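Local coordinates for Phosphoglucomutase/phosphomannomutase family protein (Burkholderia thailandensis, PDB 3UW2) that probably works as an intramolecular phosphotransferase of the phosphohexose mutase family, shifting phosphate between positions on a sugar, and holds a zinc ion in this crystal, at residues A[250-254]-A[255-259]; A[199-203]-A[204-208]; A[335-339]-A[340-344]; A[180-183]-A[184-188]. One frame throughout, in Å; residues are numbered along the deposited sequence.

Interaction 1: A[250-254]-A[255-259]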
ATOM      1  N   ALA A 250      22.919  -0.787   8.021  1.00 36.09           N
ATOM      2  CA  ALA A 250      24.281  -1.282   8.197  1.00 34.76           C
ATOM      3  C   ALA A 250      24.987  -1.363   6.850  1.00 36.52           C
ATOM      4  O   ALA A 250      26.172  -1.073   6.762  1.00 37.83           O
ATOM      5  CB  ALA A 250      24.293  -2.636   8.919  1.00 34.02           C
ATOM      6  N   LYS A 251      24.295  -1.787   5.806  1.00 33.41           N
ATOM      7  CA  LYS A 251      24.871  -1.889   4.495  1.00 34.99           C
ATOM      8  C   LYS A 251      25.247  -0.544   3.884  1.00 37.47           C
ATOM      9  O   LYS A 251      26.277  -0.448   3.197  1.00 39.27           O
ATOM     10  CB  LYS A 251      23.888  -2.607   3.547  1.00 35.01           C
ATOM     11  CG  LYS A 251      24.541  -3.281   2.389  1.00 37.71           C
ATOM     12  CD  LYS A 251      25.656  -4.264   2.818  1.00 36.80           C
ATOM     13  CE  LYS A 251      25.122  -5.668   3.050  1.00 37.53           C
ATOM     14  NZ  LYS A 251      26.222  -6.474   3.695  1.00 34.41           N
ATOM     15  N   LEU A 252      24.401   0.477   4.102  1.00 35.41           N
ATOM     16  CA  LEU A 252      24.715   1.819   3.726  1.00 35.42           C
ATOM     17  C   LEU A 252      25.975   2.361   4.499  1.00 37.30           C
ATOM     18  O   LEU A 252      26.723   3.202   3.936  1.00 38.08           O
ATOM     19  CB  LEU A 252      23.476   2.746   3.875  1.00 35.05           C
ATOM     20  CG  LEU A 252      22.341   2.573   2.803  1.00 34.56           C
ATOM     21  CD1 LEU A 252      21.043   3.190   3.313  1.00 33.22           C
ATOM     22  CD2 LEU A 252      22.728   3.213   1.472  1.00 33.32           C
ATOM     23  N   LYS A 253      26.195   1.942   5.755  1.00 37.20           N
ATOM     24  CA  LYS A 253      27.444   2.355   6.470  1.00 42.80           C
ATOM     25  C   LYS A 253      28.656   1.655   5.880  1.00 43.94           C
ATOM     26  O   LYS A 253      29.729   2.209   5.854  1.00 43.11           O
ATOM     27  CB  LYS A 253      27.396   2.112   7.998  1.00 47.76           C
ATOM     28  CG  LYS A 253      26.478   3.066   8.772  1.00 52.83           C
ATOM     29  CD  LYS A 253      26.355   2.748  10.267  1.00 57.96           C
ATOM     30  CE  LYS A 253      25.024   3.288  10.855  1.00 54.49           C
ATOM     31  NZ  LYS A 253      24.419   4.494  10.166  1.00 55.76           N
ATOM     32  N   ALA A 254      28.483   0.423   5.396  1.00 41.75           N
ATOM     33  CA  ALA A 254      29.638  -0.409   5.086  1.00 42.02           C
ATOM     34  C   ALA A 254      30.009  -0.487   3.606  1.00 40.43           C
ATOM     35  O   ALA A 254      30.961  -1.165   3.258  1.00 40.56           O
ATOM     36  CB  ALA A 254      29.462  -1.787   5.681  1.00 39.49           C
ATOM     37  N   THR A 255      29.258   0.191   2.744  1.00 38.40           N
ATOM     38  CA  THR A 255      29.511   0.190   1.291  1.00 37.42           C
ATOM     39  C   THR A 255      29.455   1.646   0.768  1.00 37.76           C
ATOM     40  O   THR A 255      29.093   2.538   1.520  1.00 39.73           O
ATOM     41  CB  THR A 255      28.456  -0.660   0.533  1.00 33.74           C
ATOM     42  OG1 THR A 255      27.145  -0.036   0.611  1.00 34.80           O
ATOM     43  CG2 THR A 255      28.395  -2.108   1.099  1.00 33.06           C
ATOM     44  N   ASP A 256      29.769   1.879  -0.502  1.00 37.15           N
ATOM     45  CA  ASP A 256      29.592   3.208  -1.075  1.00 42.15           C
ATOM     46  C   ASP A 256      28.216   3.450  -1.759  1.00 42.21           C
ATOM     47  O   ASP A 256      28.088   4.357  -2.617  1.00 42.54           O
ATOM     48  CB  ASP A 256      30.728   3.525  -2.052  1.00 44.72           C
ATOM     49  CG  ASP A 256      30.783   2.545  -3.207  1.00 46.71           C
ATOM     50  OD1 ASP A 256      29.952   1.597  -3.264  1.00 41.95           O
ATOM     51  OD2 ASP A 256      31.688   2.718  -4.062  1.00 49.68           O
ATOM     52  N   ALA A 257      27.217   2.628  -1.430  1.00 37.15           N
ATOM     53  CA  ALA A 257      25.897   2.856  -1.955  1.00 37.40           C
ATOM     54  C   ALA A 257      25.433   4.171  -1.377  1.00 36.40           C
ATOM     55  O   ALA A 257      25.914   4.584  -0.294  1.00 40.23           O
ATOM     56  CB  ALA A 257      24.946   1.724  -1.583  1.00 34.52           C
ATOM     57  N   GLU A 258      24.499   4.815  -2.061  1.00 34.97           N
ATOM     58  CA  GLU A 258      24.043   6.186  -1.658  1.00 40.18           C
ATOM     59  C   GLU A 258      22.697   6.186  -0.935  1.00 40.09           C
ATOM     60  O   GLU A 258      22.488   6.998  -0.067  1.00 39.33           O
ATOM     61  CB  GLU A 258      23.849   7.076  -2.877  1.00 39.51           C
ATOM     62  CG  GLU A 258      25.075   7.207  -3.772  1.00 44.05           C
ATOM     63  CD  GLU A 258      24.905   8.285  -4.850  1.00 47.38           C
ATOM     64  OE1 GLU A 258      24.509   9.412  -4.518  1.00 46.32           O
ATOM     65  OE2 GLU A 258      25.153   8.008  -6.041  1.00 49.18           O
ATOM     66  N   ILE A 259      21.805   5.265  -1.316  1.00 34.89           N
ATOM     67  CA  ILE A 259      20.413   5.262  -0.884  1.00 36.17           C
ATOM     68  C   ILE A 259      19.971   3.820  -0.655  1.00 35.53           C
ATOM     69  O   ILE A 259      20.394   2.950  -1.410  1.00 34.81           O
ATOM     70  CB  ILE A 259      19.548   5.927  -2.008  1.00 34.50           C
ATOM     71  CG1 ILE A 259      19.745   7.478  -1.961  1.00 39.24           C
ATOM     72  CG2 ILE A 259      18.075   5.581  -1.925  1.00 37.65           C
ATOM     73  CD1 ILE A 259      19.325   8.140  -0.651  1.00 39.45           C
TER

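Interaction 2: A[199-203]-A[204-208]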
ATOM      1  N   VAL A 199      19.220  -2.618  -2.087  1.00 30.78           N
ATOM      2  CA  VAL A 199      17.801  -3.090  -2.249  1.00 27.84           C
ATOM      3  C   VAL A 199      17.593  -4.332  -1.364  1.00 29.45           C
ATOM      4  O   VAL A 199      18.291  -5.339  -1.519  1.00 31.08           O
ATOM      5  CB  VAL A 199      17.514  -3.402  -3.711  1.00 29.23           C
ATOM      6  CG1 VAL A 199      16.106  -4.011  -3.890  1.00 30.07           C
ATOM      7  CG2 VAL A 199      17.688  -2.131  -4.583  1.00 30.64           C
ATOM      8  N   ASP A 200      16.690  -4.203  -0.399  1.00 31.07           N
ATOM      9  CA  ASP A 200      16.287  -5.258   0.559  1.00 27.47           C
ATOM     10  C   ASP A 200      14.837  -5.686   0.306  1.00 29.07           C
ATOM     11  O   ASP A 200      13.876  -4.878   0.487  1.00 29.92           O
ATOM     12  CB  ASP A 200      16.393  -4.718   1.993  1.00 29.01           C
ATOM     13  CG  ASP A 200      16.138  -5.824   3.080  1.00 29.58           C
ATOM     14  OD1 ASP A 200      15.275  -6.683   2.876  1.00 29.05           O
ATOM     15  OD2 ASP A 200      16.744  -5.812   4.169  1.00 30.57           O
ATOM     16  N   ALA A 201      14.658  -6.932  -0.147  1.00 28.37           N
ATOM     17  CA  ALA A 201      13.331  -7.465  -0.459  1.00 26.07           C
ATOM     18  C   ALA A 201      12.843  -8.435   0.667  1.00 28.02           C
ATOM     19  O   ALA A 201      11.784  -9.012   0.533  1.00 26.55           O
ATOM     20  CB  ALA A 201      13.375  -8.203  -1.792  1.00 25.43           C
ATOM     21  N   GLY A 202      13.650  -8.687   1.717  1.00 26.40           N
ATOM     22  CA  GLY A 202      13.200  -9.601   2.794  1.00 25.78           C
ATOM     23  C   GLY A 202      12.801 -10.989   2.282  1.00 25.50           C
ATOM     24  O   GLY A 202      11.929 -11.606   2.870  1.00 25.09           O
ATOM     25  N   ASN A 203      13.394 -11.440   1.176  1.00 24.65           N
ATOM     26  CA  ASN A 203      13.099 -12.753   0.556  1.00 25.46           C
ATOM     27  C   ASN A 203      11.692 -12.862  -0.045  1.00 26.15           C
ATOM     28  O   ASN A 203      11.225 -13.976  -0.311  1.00 26.87           O
ATOM     29  CB  ASN A 203      13.400 -13.955   1.486  1.00 25.63           C
ATOM     30  CG  ASN A 203      14.847 -13.969   1.987  1.00 29.90           C
ATOM     31  OD1 ASN A 203      15.121 -13.692   3.178  1.00 26.50           O
ATOM     32  ND2 ASN A 203      15.773 -14.135   1.072  1.00 25.38           N
ATOM     33  N   GLY A 204      11.033 -11.701  -0.237  1.00 25.61           N
ATOM     34  CA  GLY A 204       9.671 -11.609  -0.737  1.00 22.90           C
ATOM     35  C   GLY A 204       9.702 -11.539  -2.242  1.00 26.37           C
ATOM     36  O   GLY A 204      10.780 -11.525  -2.833  1.00 28.96           O
ATOM     37  N   VAL A 205       8.530 -11.419  -2.860  1.00 25.07           N
ATOM     38  CA  VAL A 205       8.436 -11.479  -4.292  1.00 25.54           C
ATOM     39  C   VAL A 205       9.009 -10.231  -4.982  1.00 26.16           C
ATOM     40  O   VAL A 205       9.240 -10.242  -6.178  1.00 27.42           O
ATOM     41  CB  VAL A 205       6.970 -11.814  -4.731  1.00 27.23           C
ATOM     42  CG1 VAL A 205       6.086 -10.603  -4.580  1.00 26.15           C
ATOM     43  CG2 VAL A 205       7.000 -12.242  -6.202  1.00 25.54           C
ATOM     44  N   ALA A 206       9.290  -9.139  -4.242  1.00 24.24           N
ATOM     45  CA  ALA A 206       9.798  -7.895  -4.866  1.00 24.84           C
ATOM     46  C   ALA A 206      11.226  -8.123  -5.433  1.00 27.83           C
ATOM     47  O   ALA A 206      11.637  -7.452  -6.389  1.00 29.39           O
ATOM     48  CB  ALA A 206       9.839  -6.724  -3.837  1.00 26.24           C
ATOM     49  N   GLY A 207      11.999  -9.043  -4.853  1.00 26.24           N
ATOM     50  CA  GLY A 207      13.445  -9.044  -5.154  1.00 26.18           C
ATOM     51  C   GLY A 207      13.894  -9.222  -6.608  1.00 28.93           C
ATOM     52  O   GLY A 207      14.600  -8.358  -7.164  1.00 33.44           O
ATOM     53  N   PRO A 208      13.474 -10.324  -7.261  1.00 27.77           N
ATOM     54  CA  PRO A 208      13.883 -10.505  -8.649  1.00 28.59           C
ATOM     55  C   PRO A 208      13.524  -9.362  -9.610  1.00 29.55           C
ATOM     56  O   PRO A 208      14.396  -8.843 -10.332  1.00 30.88           O
ATOM     57  CB  PRO A 208      13.202 -11.835  -9.050  1.00 32.23           C
ATOM     58  CG  PRO A 208      12.996 -12.560  -7.731  1.00 32.28           C
ATOM     59  CD  PRO A 208      12.618 -11.425  -6.781  1.00 28.07           C
TER
HETATM   60  O   HOH W   1       9.620  -8.603  -1.416  1.00 27.14           O

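Interaction 3: A[335-339]-A[340-344]. With EDO (1,2-ethanediol), chain H.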
ATOM      1  N   ALA A 335     -10.184   4.893  -4.461  1.00 26.25           N
ATOM      2  CA  ALA A 335     -11.515   5.321  -4.902  1.00 26.52           C
ATOM      3  C   ALA A 335     -11.518   6.844  -5.061  1.00 23.94           C
ATOM      4  O   ALA A 335     -12.137   7.375  -5.962  1.00 24.44           O
ATOM      5  CB  ALA A 335     -12.576   4.887  -3.860  1.00 25.81           C
ATOM      6  N   LYS A 336     -10.921   7.568  -4.101  1.00 24.72           N
ATOM      7  CA  LYS A 336     -10.914   9.028  -4.138  1.00 24.72           C
ATOM      8  C   LYS A 336     -10.098   9.561  -5.347  1.00 24.38           C
ATOM      9  O   LYS A 336     -10.504  10.479  -6.064  1.00 24.68           O
ATOM     10  CB  LYS A 336     -10.385   9.588  -2.792  1.00 24.62           C
ATOM     11  CG  LYS A 336     -10.581  11.128  -2.575  1.00 26.57           C
ATOM     12  CD  LYS A 336     -12.090  11.456  -2.575  1.00 28.64           C
ATOM     13  CE  LYS A 336     -12.424  12.846  -2.086  1.00 34.49           C
ATOM     14  NZ  LYS A 336     -13.928  13.001  -2.140  1.00 35.40           N
ATOM     15  N   LEU A 337      -8.965   8.941  -5.613  1.00 25.41           N
ATOM     16  CA  LEU A 337      -8.215   9.227  -6.842  1.00 26.63           C
ATOM     17  C   LEU A 337      -9.058   9.050  -8.119  1.00 25.36           C
ATOM     18  O   LEU A 337      -8.978   9.892  -9.033  1.00 25.58           O
ATOM     19  CB  LEU A 337      -7.008   8.242  -6.904  1.00 26.76           C
ATOM     20  CG  LEU A 337      -5.654   8.491  -7.492  1.00 31.99           C
ATOM     21  CD1 LEU A 337      -5.074   9.880  -7.244  1.00 28.23           C
ATOM     22  CD2 LEU A 337      -4.724   7.403  -6.912  1.00 32.35           C
ATOM     23  N   ARG A 338      -9.870   8.002  -8.186  1.00 26.13           N
ATOM     24  CA  ARG A 338     -10.712   7.781  -9.353  1.00 27.05           C
ATOM     25  C   ARG A 338     -11.891   8.782  -9.415  1.00 28.03           C
ATOM     26  O   ARG A 338     -12.346   9.141 -10.491  1.00 30.87           O
ATOM     27  CB  ARG A 338     -11.197   6.295  -9.455  1.00 28.16           C
ATOM     28  CG  ARG A 338      -9.994   5.334  -9.707  1.00 29.56           C
ATOM     29  CD  ARG A 338     -10.306   3.885  -9.265  1.00 33.49           C
ATOM     30  NE  ARG A 338     -11.560   3.376  -9.863  1.00 30.39           N
ATOM     31  CZ  ARG A 338     -11.617   2.865 -11.102  1.00 32.33           C
ATOM     32  NH1 ARG A 338     -12.745   2.412 -11.591  1.00 34.88           N
ATOM     33  NH2 ARG A 338     -10.532   2.751 -11.864  1.00 35.33           N
ATOM     34  N   GLU A 339     -12.349   9.224  -8.260  1.00 28.09           N
ATOM     35  CA  GLU A 339     -13.432  10.221  -8.203  1.00 30.00           C
ATOM     36  C   GLU A 339     -12.994  11.630  -8.614  1.00 26.62           C
ATOM     37  O   GLU A 339     -13.812  12.381  -9.103  1.00 26.78           O
ATOM     38  CB  GLU A 339     -14.011  10.305  -6.808  1.00 31.16           C
ATOM     39  CG  GLU A 339     -14.905   9.146  -6.542  1.00 40.33           C
ATOM     40  CD  GLU A 339     -15.511   9.190  -5.161  1.00 47.62           C
ATOM     41  OE1 GLU A 339     -15.529  10.284  -4.503  1.00 47.59           O
ATOM     42  OE2 GLU A 339     -15.978   8.104  -4.768  1.00 55.61           O
ATOM     43  N   THR A 340     -11.735  11.980  -8.365  1.00 26.51           N
ATOM     44  CA  THR A 340     -11.229  13.355  -8.481  1.00 27.61           C
ATOM     45  C   THR A 340     -10.385  13.512  -9.746  1.00 27.71           C
ATOM     46  O   THR A 340     -10.267  14.617 -10.273  1.00 28.97           O
ATOM     47  CB  THR A 340     -10.345  13.780  -7.290  1.00 26.42           C
ATOM     48  OG1 THR A 340      -9.230  12.869  -7.152  1.00 27.16           O
ATOM     49  CG2 THR A 340     -11.142  13.795  -6.028  1.00 26.76           C
ATOM     50  N   GLY A 341      -9.818  12.401 -10.251  1.00 28.80           N
ATOM     51  CA  GLY A 341      -8.852  12.463 -11.353  1.00 27.08           C
ATOM     52  C   GLY A 341      -7.507  13.069 -10.932  1.00 27.69           C
ATOM     53  O   GLY A 341      -6.721  13.509 -11.788  1.00 29.21           O
ATOM     54  N   ALA A 342      -7.225  13.136  -9.625  1.00 26.28           N
ATOM     55  CA  ALA A 342      -5.939  13.691  -9.175  1.00 26.52           C
ATOM     56  C   ALA A 342      -4.686  12.986  -9.713  1.00 25.03           C
ATOM     57  O   ALA A 342      -4.730  11.842 -10.020  1.00 26.96           O
ATOM     58  CB  ALA A 342      -5.887  13.801  -7.659  1.00 24.23           C
ATOM     59  N   PRO A 343      -3.569  13.713  -9.882  1.00 27.03           N
ATOM     60  CA  PRO A 343      -2.411  13.039 -10.455  1.00 27.28           C
ATOM     61  C   PRO A 343      -1.624  12.153  -9.454  1.00 25.53           C
ATOM     62  O   PRO A 343      -0.862  11.311  -9.907  1.00 25.54           O
ATOM     63  CB  PRO A 343      -1.562  14.201 -11.016  1.00 27.15           C
ATOM     64  CG  PRO A 343      -1.808  15.285  -9.964  1.00 27.92           C
ATOM     65  CD  PRO A 343      -3.337  15.168  -9.756  1.00 28.99           C
ATOM     66  N   LEU A 344      -1.808  12.315  -8.133  1.00 26.04           N
ATOM     67  CA  LEU A 344      -0.929  11.653  -7.144  1.00 26.45           C
ATOM     68  C   LEU A 344      -1.656  11.552  -5.777  1.00 26.64           C
ATOM     69  O   LEU A 344      -2.374  12.513  -5.408  1.00 25.00           O
ATOM     70  CB  LEU A 344       0.287  12.574  -6.874  1.00 25.38           C
ATOM     71  CG  LEU A 344       1.369  12.097  -5.906  1.00 27.08           C
ATOM     72  CD1 LEU A 344       2.038  10.792  -6.418  1.00 26.48           C
ATOM     73  CD2 LEU A 344       2.406  13.244  -5.722  1.00 25.52           C
TER
HETATM   74  C1  EDO H 471     -13.202   7.009  -1.371  1.00 49.79           C
HETATM   75  O1  EDO H 471     -14.219   7.884  -1.953  1.00 54.61           O
HETATM   76  C2  EDO H 471     -13.233   6.937   0.150  1.00 44.03           C
HETATM   77  O2  EDO H 471     -14.569   6.663   0.628  1.00 54.75           O
HETATM   78  O   HOH W   2      -6.768   9.945 -10.854  1.00 22.64           O

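Interaction 4: A[180-183]-A[184-188]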
ATOM      1  N   GLN A 180       6.907  -6.483 -20.630  1.00 32.14           N
ATOM      2  CA  GLN A 180       6.083  -5.280 -20.906  1.00 34.28           C
ATOM      3  C   GLN A 180       6.198  -4.295 -19.727  1.00 32.52           C
ATOM      4  O   GLN A 180       6.296  -3.095 -19.902  1.00 32.79           O
ATOM      5  CB  GLN A 180       4.600  -5.577 -21.024  1.00 34.46           C
ATOM      6  CG  GLN A 180       4.183  -6.165 -22.325  1.00 41.10           C
ATOM      7  CD  GLN A 180       2.706  -6.432 -22.353  1.00 44.06           C
ATOM      8  OE1 GLN A 180       2.267  -7.581 -22.441  1.00 49.25           O
ATOM      9  NE2 GLN A 180       1.925  -5.373 -22.317  1.00 41.20           N
ATOM     10  N   TYR A 181       6.141  -4.819 -18.528  1.00 29.01           N
ATOM     11  CA  TYR A 181       6.223  -3.921 -17.340  1.00 27.81           C
ATOM     12  C   TYR A 181       7.561  -3.136 -17.282  1.00 28.20           C
ATOM     13  O   TYR A 181       7.609  -1.897 -17.200  1.00 27.96           O
ATOM     14  CB  TYR A 181       6.062  -4.776 -16.128  1.00 27.08           C
ATOM     15  CG  TYR A 181       6.121  -4.011 -14.790  1.00 26.20           C
ATOM     16  CD1 TYR A 181       5.011  -3.317 -14.298  1.00 25.95           C
ATOM     17  CD2 TYR A 181       7.265  -4.063 -14.019  1.00 26.12           C
ATOM     18  CE1 TYR A 181       5.099  -2.650 -13.027  1.00 26.05           C
ATOM     19  CE2 TYR A 181       7.373  -3.412 -12.806  1.00 25.58           C
ATOM     20  CZ  TYR A 181       6.267  -2.711 -12.300  1.00 25.92           C
ATOM     21  OH  TYR A 181       6.369  -2.080 -11.036  1.00 26.95           O
ATOM     22  N   VAL A 182       8.664  -3.866 -17.305  1.00 28.53           N
ATOM     23  CA  VAL A 182       9.974  -3.231 -17.245  1.00 28.27           C
ATOM     24  C   VAL A 182      10.145  -2.237 -18.385  1.00 32.09           C
ATOM     25  O   VAL A 182      10.576  -1.098 -18.144  1.00 31.30           O
ATOM     26  CB  VAL A 182      11.126  -4.266 -17.246  1.00 30.00           C
ATOM     27  CG1 VAL A 182      12.500  -3.558 -17.260  1.00 28.13           C
ATOM     28  CG2 VAL A 182      10.981  -5.185 -15.996  1.00 28.63           C
ATOM     29  N   GLU A 183       9.786  -2.641 -19.606  1.00 28.92           N
ATOM     30  CA  GLU A 183       9.971  -1.768 -20.765  1.00 35.43           C
ATOM     31  C   GLU A 183       9.099  -0.547 -20.674  1.00 35.34           C
ATOM     32  O   GLU A 183       9.442   0.529 -21.224  1.00 30.59           O
ATOM     33  CB  GLU A 183       9.665  -2.504 -22.072  1.00 37.73           C
ATOM     34  CG  GLU A 183      10.738  -3.536 -22.357  1.00 48.60           C
ATOM     35  CD  GLU A 183      10.267  -4.614 -23.325  1.00 60.86           C
ATOM     36  OE1 GLU A 183       9.709  -4.262 -24.398  1.00 72.18           O
ATOM     37  OE2 GLU A 183      10.465  -5.815 -23.021  1.00 65.25           O
ATOM     38  N   ARG A 184       7.970  -0.705 -19.977  1.00 32.36           N
ATOM     39  CA  ARG A 184       7.047   0.421 -19.899  1.00 32.47           C
ATOM     40  C   ARG A 184       7.650   1.462 -18.954  1.00 30.46           C
ATOM     41  O   ARG A 184       7.576   2.663 -19.232  1.00 32.82           O
ATOM     42  CB  ARG A 184       5.616  -0.028 -19.530  1.00 31.14           C
ATOM     43  CG  ARG A 184       4.705   1.075 -19.026  1.00 30.74           C
ATOM     44  CD  ARG A 184       4.349   2.129 -20.095  1.00 33.17           C
ATOM     45  NE  ARG A 184       3.411   3.115 -19.551  1.00 31.05           N
ATOM     46  CZ  ARG A 184       3.773   4.157 -18.789  1.00 30.55           C
ATOM     47  NH1 ARG A 184       5.061   4.377 -18.470  1.00 30.44           N
ATOM     48  NH2 ARG A 184       2.850   4.979 -18.318  1.00 29.35           N
ATOM     49  N   ILE A 185       8.251   1.035 -17.850  1.00 28.65           N
ATOM     50  CA  ILE A 185       8.869   1.967 -16.929  1.00 28.18           C
ATOM     51  C   ILE A 185      10.187   2.619 -17.473  1.00 31.30           C
ATOM     52  O   ILE A 185      10.398   3.866 -17.396  1.00 32.55           O
ATOM     53  CB  ILE A 185       9.097   1.312 -15.547  1.00 26.63           C
ATOM     54  CG1 ILE A 185       7.709   0.970 -14.882  1.00 26.25           C
ATOM     55  CG2 ILE A 185       9.901   2.282 -14.697  1.00 25.79           C
ATOM     56  CD1 ILE A 185       7.825   0.087 -13.636  1.00 25.06           C
ATOM     57  N   VAL A 186      11.052   1.764 -18.008  1.00 32.75           N
ATOM     58  CA  VAL A 186      12.355   2.153 -18.587  1.00 34.54           C
ATOM     59  C   VAL A 186      12.225   3.145 -19.749  1.00 36.25           C
ATOM     60  O   VAL A 186      12.993   4.096 -19.823  1.00 35.47           O
ATOM     61  CB  VAL A 186      13.176   0.875 -18.943  1.00 36.41           C
ATOM     62  CG1 VAL A 186      14.345   1.151 -19.893  1.00 41.54           C
ATOM     63  CG2 VAL A 186      13.687   0.242 -17.646  1.00 32.40           C
ATOM     64  N   GLY A 187      11.246   2.929 -20.636  1.00 36.30           N
ATOM     65  CA  GLY A 187      10.990   3.823 -21.767  1.00 33.82           C
ATOM     66  C   GLY A 187      10.467   5.199 -21.328  1.00 36.77           C
ATOM     67  O   GLY A 187      10.510   6.114 -22.116  1.00 37.71           O
ATOM     68  N   ASP A 188       9.985   5.367 -20.081  1.00 33.22           N
ATOM     69  CA  ASP A 188       9.513   6.712 -19.630  1.00 35.28           C
ATOM     70  C   ASP A 188      10.432   7.352 -18.582  1.00 32.72           C
ATOM     71  O   ASP A 188      10.299   8.521 -18.293  1.00 34.66           O
ATOM     72  CB  ASP A 188       8.038   6.722 -19.104  1.00 34.06           C
ATOM     73  CG  ASP A 188       7.487   8.171 -18.878  1.00 37.60           C
ATOM     74  OD1 ASP A 188       7.502   9.020 -19.823  1.00 36.96           O
ATOM     75  OD2 ASP A 188       7.038   8.486 -17.743  1.00 36.13           O
TER

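Interaction 1: A[250-254]-A[255-259]
Two flat backbone groups organise this turn: the Glu258-Ile259 peptide, which takes the Leu252 side chain on one face, and the peptide carbonyl of Lys251, which is met by Thr255. Over the first, Leu252 CD2 stands almost directly above Ile259 N at 3.6 Å and lies 3.8 Å from Glu258 C, while the same methyl reaches Ala257 CB at 4.1 Å. At the second, Thr255 OG1 donates to Lys251 O over 2.8 Å, from a position tilted 35° out of the carbonyl plane. The hydroxyl gets there because chi1 of 67° sets OG1 between the backbone N and the carbonyl carbon, folding it back onto the last helical turn. That hydroxyl also accepts a weak bond from Ala257 N, tying the start of the loop to the helix end. On the methyl branch of the threonine, Lys251 CD passes Thr255 CG2 at 3.9 Å, its chain bent at both chi2 and chi3. Lys275 NZ, from beyond the turn, bonds to Leu252 O and Ala257 O. The turn leads from helix 246-254 into strand 259-263: Leu252 and Ala257 pack on Val198 of strand 197-200, Lys251 and Thr255 on Val222 of strand 221-224, and Ile259 reaches helix 381-386.

Interaction 2: A[199-203]-A[204-208]
Ala201 CB presses against the first turn of the following helix, meeting Gly207 N and Gly207 CA at 3.5 Å each; the carbon pair is tighter than ordinary van der Waals contact, and it is the bare backbone of a glycine that is met. Ala206 CB lies farther off, 4.3 Å from Ala201 CB. On the other end of the same residue, Ala201 O takes two bonds. Gly204 N donates to Ala201 O over 2.9 Å, closing a type I' turn, and it comes from above the carbonyl plane, 45° out of it, instead of along a lone pair. A water donates to the same oxygen and accepts from Ala206 N, each at 2.9 Å, so the turn and the beginning of the helical segment share one water.

The next shell fixes the turn itself. Asp200 OD1 accepts from Gly202 N at 2.8 Å, met nearly along the C-O axis of the carboxylate, which makes an Asx turn; the other oxygen, Asp200 OD2, is bonded to His235. Gly202 and Asn203 both have positive phi, as the I' turn requires. The Asn203 amide is held at both ends, OD1 by Asn234 ND2 and ND2 by Asp227 O.

Val205, whose CB points away from the turn, lies with its side chain about 4 Å from that of the zinc ligand Asp266. The whole is the glycine-rich connection between the first strand and helix of a beta-alpha-beta unit, strand 197-200, helix 206-216 and strand 221-224, placed beside the metal site.

Interaction 3: A[335-339]-A[340-344]
Helix 330-340 ends where Gly341 turns to positive phi (70°), and its N-H still reaches back to Leu337 O over 2.9 Å, while Thr340 N makes only a weak bond to Lys336 O. The Thr340 side chain reinforces this closing turn. Its OG1 donates to Lys336 O at 2.9 Å, tilted 31° from the carbonyl plane, and accepts from Ala342 N at 3.2 Å, an ST turn that ties the departing loop to the last helical residue. With chi1 at 57°, OG1 faces back along the helix and CG2, anti to the carbonyl carbon, passes Lys336 CE loosely.

Leu337 adds the packing: its CD1 lies against Ala342, 3.4 Å from Ala342 O and 4.0 Å from Ala342 CB. A water gives protons to both Leu337 O and Ala342 O, 2.9 Å from each, and so links the helix carbonyl to that of the loop.

On the outer surface Lys336 NZ and Glu339 OE1 form a long salt bridge of 3.9 Å. An ethanediol molecule, probably from the crystallisation liquor, gives a weak bond to Glu339 OE2 and rests against Ala335 CB. Lys336 also has a cation-pi partner in Trp326.

Beneath, Leu337, Thr340 and Ala342 all pack on Ile303 of strand 301-305, and Leu337 touches Phe353 of strand 352-354. Leu344 begins strand 344-346 and meets Leu286 and Phe289 of helix 282-296, so the turn carries the chain from the helix into the sheet.

Interaction 4: A[180-183]-A[184-188]
Ile185 leans back along its helix onto Tyr181, one turn earlier. Its CB lies 3.8 Å from Val182 O, and CG1, set anti to the carbonyl carbon by chi1 of -65°, passes Tyr181 O at 3.7 Å. From there chi2 of 169° extends the branch, and CD1 ends over one face of the Tyr181 ring, shifted toward the hydroxyl-bearing end of the ring: 3.5 Å from Tyr181 CZ and 3.8 Å from the ring centroid, 26° off the normal. This is a CH-pi contact, in which the two side chains run alongside each other in the same direction. Val182 and Val186 repeat the spacing, CG1 of the former to CG2 of the latter at 4.0 Å. Below these side chains the backbone is regular, Ile185 N bonding to Tyr181 O over 3.1 Å and Val186 N to Val182 O over 2.9 Å.

The phenol oxygen of Tyr181 is bonded to Asp363, and its ring meets Phe106 edge-to-face. Arg184 turns elsewhere, to the Tyr359 hydroxyl and Arg357 O. Helix 178-186 faces three others: Val182, Ile185 and Val186 touch helix 206-216, Tyr181 and Ile185 touch helix 364-375, and Gln180, Tyr181 and Arg184 touch helix 101-107.

Interactions 1 and 3 are counterparts in two different domains: each leads from a helix into the third strand of a sheet ordered 2-1-3-4, and each uses a threonine hydroxyl to close the helix end, more weakly bonded on the loop side in interaction 1. Their centres are about 37 Å apart, and both lie away from the zinc site. Interaction 2 opens the same sheet that interaction 1 enters, and their nearest atoms are about 6 Å apart. Interaction 4 precedes interaction 2 in the chain, with nearest atoms about 8 Å apart. The zinc ion, bound by Asp264, Asp266 and Asp268, lies about 8 Å from the Val205 side chain and about 13 Å from that of Tyr181.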